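Local coordinates for protein lactate racemase (Thermoanaerobacterium thermosaccharolyticum, PDB 2YJG) that interconverts the D- and L-isomers of lactate using a nickel pincer cofactor derived from nicotinic acid mononucleotide, at residues E39-L47 / I81-K92. Numbering follows the deposited sequence.
Sequences EEDIVKRAL and ITLPLLLDEIRK
L85 packs as a knob among E40, V43, K44 and L47, the knobs-into-holes element of two helices in the N-terminal domain; the axes of segments 39-47 and 81-91 pass 10.1 Å apart at a signed crossing angle of -38°. Of the L85 methyls, CD1 lies 3.6 Å from V43 CG1 and near E40 O, whereas CD2 lies against CG and CD of K44, the side chains crossing at about a right angle. With V43 CG1 anti to the backbone N (chi1 178°), that methyl meets L85, while CG2 faces T82 CG2. L47 forks over the partner helix, CD1 lying near L85 O and CD2 meeting L86 CD2 at 4.0 Å. At the other end, I81 CD1 sits 3.5 Å from E39 OE1, which accepts a hydrogen bond from I247 N.

Beneath this layer, strand 233-241 supplies L237 to V43 and T82, and F235 to L47; T82 OG1 bonds to E168. Polar links between the helices run through water. One water accepts from K44 NZ, which also pairs with E48, and donates to E89 OE1, salt-bridged to R55. K44 NZ and K92 NZ lie 4.2 Å apart, tip to tip; nearby carboxylates, E48 on K44 and D88 OD2 at a long 3.7 Å from K92 NZ, may offset the repulsion. A second water donates to L47 O at 2.7 Å and E89 OE2 at 3.0 Å.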
loop_
_atom_site.group_PDB
_atom_site.type_symbol
_atom_site.label_atom_id
_atom_site.label_comp_id
_atom_site.label_asym_id
_atom_site.label_seq_id
_atom_site.Cartn_x
_atom_site.Cartn_y
_atom_site.Cartn_z
ATOM N N GLU A 39 17.379 5.963 17.898
ATOM C CA GLU A 39 16.235 6.802 17.500
ATOM C C GLU A 39 14.988 6.375 18.252
ATOM O O GLU A 39 14.201 7.182 18.741
ATOM C CB GLU A 39 16.011 6.715 15.997
ATOM C CG GLU A 39 17.198 7.218 15.143
ATOM C CD GLU A 39 16.921 7.204 13.640
ATOM O OE1 GLU A 39 16.205 8.088 13.150
ATOM O OE2 GLU A 39 17.358 6.274 12.937
ATOM N N GLU A 40 14.822 5.061 18.392
ATOM C CA GLU A 40 13.615 4.546 19.000
ATOM C C GLU A 40 13.554 4.960 20.475
ATOM O O GLU A 40 12.519 5.356 20.960
ATOM C CB GLU A 40 13.559 3.003 18.745
ATOM C CG GLU A 40 12.839 2.152 19.753
ATOM C CD GLU A 40 13.149 0.669 19.562
ATOM O OE1 GLU A 40 13.040 0.175 18.408
ATOM O OE2 GLU A 40 13.530 0.018 20.567
ATOM N N ASP A 41 14.688 4.845 21.195
ATOM C CA ASP A 41 14.755 5.238 22.569
ATOM C C ASP A 41 14.561 6.719 22.766
ATOM O O ASP A 41 14.075 7.146 23.794
ATOM C CB ASP A 41 16.083 4.769 23.211
ATOM C CG ASP A 41 16.064 3.260 23.532
ATOM O OD1 ASP A 41 14.991 2.677 23.557
ATOM O OD2 ASP A 41 17.128 2.651 23.682
ATOM N N ILE A 42 14.960 7.534 21.802
ATOM C CA ILE A 42 14.738 8.987 21.961
ATOM C C ILE A 42 13.247 9.238 21.934
ATOM O O ILE A 42 12.720 9.983 22.748
ATOM C CB ILE A 42 15.450 9.771 20.851
ATOM C CG1 ILE A 42 16.948 9.756 21.091
ATOM C CG2 ILE A 42 14.939 11.173 20.803
ATOM C CD1 ILE A 42 17.693 10.360 19.999
ATOM N N VAL A 43 12.562 8.596 20.981
ATOM C CA VAL A 43 11.122 8.699 20.853
ATOM C C VAL A 43 10.389 8.198 22.110
ATOM O O VAL A 43 9.584 8.917 22.666
ATOM C CB VAL A 43 10.581 8.009 19.567
ATOM C CG1 VAL A 43 9.066 8.119 19.513
ATOM C CG2 VAL A 43 11.224 8.636 18.344
ATOM N N LYS A 44 10.710 7.001 22.599
ATOM C CA LYS A 44 10.063 6.485 23.812
ATOM C C LYS A 44 10.271 7.400 25.025
ATOM O O LYS A 44 9.350 7.627 25.808
ATOM C CB LYS A 44 10.575 5.091 24.154
ATOM C CG LYS A 44 10.102 3.952 23.277
ATOM C CD LYS A 44 8.777 3.388 23.803
ATOM C CE LYS A 44 8.843 2.836 25.253
ATOM N NZ LYS A 44 7.674 3.211 26.238
ATOM N N ARG A 45 11.475 7.930 25.185
ATOM C CA ARG A 45 11.740 8.880 26.266
ATOM C C ARG A 45 10.750 10.035 26.223
ATOM O O ARG A 45 10.179 10.403 27.249
ATOM C CB ARG A 45 13.197 9.415 26.201
ATOM C CG ARG A 45 13.608 10.387 27.318
ATOM C CD ARG A 45 15.026 10.972 27.132
ATOM N NE ARG A 45 15.132 11.783 25.918
ATOM C CZ ARG A 45 16.208 12.467 25.518
ATOM N NH1 ARG A 45 17.323 12.497 26.249
ATOM N NH2 ARG A 45 16.153 13.151 24.367
ATOM N N ALA A 46 10.557 10.612 25.038
ATOM C CA ALA A 46 9.571 11.686 24.867
ATOM C C ALA A 46 8.202 11.240 25.293
ATOM O O ALA A 46 7.516 11.931 26.022
ATOM C CB ALA A 46 9.503 12.141 23.394
ATOM N N LEU A 47 7.757 10.114 24.738
ATOM C CA LEU A 47 6.435 9.595 25.042
ATOM C C LEU A 47 6.295 9.293 26.552
ATOM O O LEU A 47 5.235 9.539 27.144
ATOM C CB LEU A 47 6.133 8.344 24.218
ATOM C CG LEU A 47 5.980 8.585 22.692
ATOM C CD1 LEU A 47 5.909 7.202 21.975
ATOM C CD2 LEU A 47 4.795 9.498 22.348
ATOM N N ILE A 81 9.573 4.830 12.118
ATOM C CA ILE A 81 10.021 4.699 13.482
ATOM C C ILE A 81 8.936 5.197 14.440
ATOM O O ILE A 81 8.560 4.516 15.405
ATOM C CB ILE A 81 11.306 5.462 13.714
ATOM C CG1 ILE A 81 12.478 4.806 12.929
ATOM C CG2 ILE A 81 11.555 5.506 15.226
ATOM C CD1 ILE A 81 13.738 5.675 12.813
ATOM N N THR A 82 8.383 6.358 14.137
ATOM C CA THR A 82 7.518 7.054 15.085
ATOM C C THR A 82 6.103 6.492 15.165
ATOM O O THR A 82 5.577 6.348 16.256
ATOM C CB THR A 82 7.430 8.551 14.744
ATOM O OG1 THR A 82 7.021 8.690 13.387
ATOM C CG2 THR A 82 8.785 9.260 14.983
ATOM N N LEU A 83 5.499 6.147 14.027
ATOM C CA LEU A 83 4.119 5.622 14.056
ATOM C C LEU A 83 3.926 4.324 14.863
ATOM O O LEU A 83 2.973 4.268 15.642
ATOM C CB LEU A 83 3.569 5.504 12.653
ATOM C CG LEU A 83 3.176 6.857 12.058
ATOM C CD1 LEU A 83 2.778 6.680 10.584
ATOM C CD2 LEU A 83 1.995 7.556 12.923
ATOM N N PRO A 84 4.822 3.304 14.701
ATOM C CA PRO A 84 4.616 2.122 15.542
ATOM C C PRO A 84 4.694 2.414 17.035
ATOM O O PRO A 84 4.038 1.730 17.855
ATOM C CB PRO A 84 5.755 1.206 15.141
ATOM C CG PRO A 84 6.008 1.495 13.738
ATOM C CD PRO A 84 5.822 3.022 13.643
ATOM N N LEU A 85 5.535 3.361 17.410
ATOM C CA LEU A 85 5.703 3.670 18.840
ATOM C C LEU A 85 4.519 4.455 19.338
ATOM O O LEU A 85 4.048 4.243 20.451
ATOM C CB LEU A 85 7.007 4.427 19.071
ATOM C CG LEU A 85 8.290 3.644 18.824
ATOM C CD1 LEU A 85 9.473 4.597 18.809
ATOM C CD2 LEU A 85 8.418 2.562 19.850
ATOM N N LEU A 86 3.953 5.314 18.484
ATOM C CA LEU A 86 2.691 5.968 18.880
ATOM C C LEU A 86 1.504 4.996 18.988
ATOM O O LEU A 86 0.690 5.062 19.938
ATOM C CB LEU A 86 2.340 7.053 17.854
ATOM C CG LEU A 86 3.048 8.404 17.942
ATOM C CD1 LEU A 86 2.819 9.155 16.612
ATOM C CD2 LEU A 86 2.511 9.250 19.111
ATOM N N LEU A 87 1.405 4.101 18.009
ATOM C CA LEU A 87 0.336 3.083 17.995
ATOM C C LEU A 87 0.455 2.128 19.177
ATOM O O LEU A 87 -0.538 1.738 19.768
ATOM C CB LEU A 87 0.405 2.302 16.686
ATOM C CG LEU A 87 0.077 3.096 15.425
ATOM C CD1 LEU A 87 0.620 2.412 14.146
ATOM C CD2 LEU A 87 -1.404 3.346 15.331
ATOM N N ASP A 88 1.666 1.728 19.506
ATOM C CA ASP A 88 1.876 0.855 20.669
ATOM C C ASP A 88 1.459 1.580 21.946
ATOM O O ASP A 88 0.747 1.014 22.783
ATOM C CB ASP A 88 3.320 0.369 20.756
ATOM C CG ASP A 88 3.509 -0.744 21.775
ATOM O OD1 ASP A 88 2.953 -1.829 21.556
ATOM O OD2 ASP A 88 4.215 -0.538 22.787
ATOM N N GLU A 89 1.896 2.831 22.097
ATOM C CA GLU A 89 1.521 3.671 23.252
ATOM C C GLU A 89 -0.001 3.836 23.399
ATOM O O GLU A 89 -0.550 3.661 24.472
ATOM C CB GLU A 89 2.195 5.056 23.110
ATOM C CG GLU A 89 1.851 6.094 24.182
ATOM C CD GLU A 89 2.452 5.771 25.574
ATOM O OE1 GLU A 89 3.289 4.844 25.681
ATOM O OE2 GLU A 89 2.108 6.490 26.525
ATOM N N ILE A 90 -0.667 4.213 22.311
ATOM C CA ILE A 90 -2.117 4.217 22.239
ATOM C C ILE A 90 -2.762 2.892 22.714
ATOM O O ILE A 90 -3.807 2.950 23.350
ATOM C CB ILE A 90 -2.593 4.548 20.813
ATOM C CG1 ILE A 90 -2.375 6.057 20.524
ATOM C CG2 ILE A 90 -4.071 4.197 20.612
ATOM C CD1 ILE A 90 -2.339 6.494 19.013
ATOM N N ARG A 91 -2.160 1.765 22.383
ATOM C CA ARG A 91 -2.781 0.440 22.607
ATOM C C ARG A 91 -2.476 -0.105 23.993
ATOM O O ARG A 91 -3.120 -1.073 24.439
ATOM C CB ARG A 91 -2.370 -0.543 21.515
ATOM C CG ARG A 91 -3.068 -0.191 20.178
ATOM C CD ARG A 91 -2.576 -1.051 18.974
ATOM N NE ARG A 91 -3.432 -0.822 17.824
ATOM C CZ ARG A 91 -3.058 -0.706 16.560
ATOM N NH1 ARG A 91 -1.781 -0.746 16.180
ATOM N NH2 ARG A 91 -3.994 -0.504 15.642
ATOM N N LYS A 92 -1.549 0.546 24.695
ATOM C CA LYS A 92 -1.093 0.021 25.978
ATOM C C LYS A 92 -2.253 -0.167 26.963
ATOM O O LYS A 92 -2.307 -1.171 27.704
ATOM C CB LYS A 92 0.005 0.905 26.551
ATOM C CG LYS A 92 1.378 0.597 26.019
ATOM C CD LYS A 92 2.402 1.443 26.763
ATOM C CE LYS A 92 3.773 1.483 26.047
ATOM N NZ LYS A 92 4.662 0.330 26.389
HETATM O O HOH W 1 5.706 4.727 24.865
HETATM O O HOH W 2 2.860 9.299 25.868
#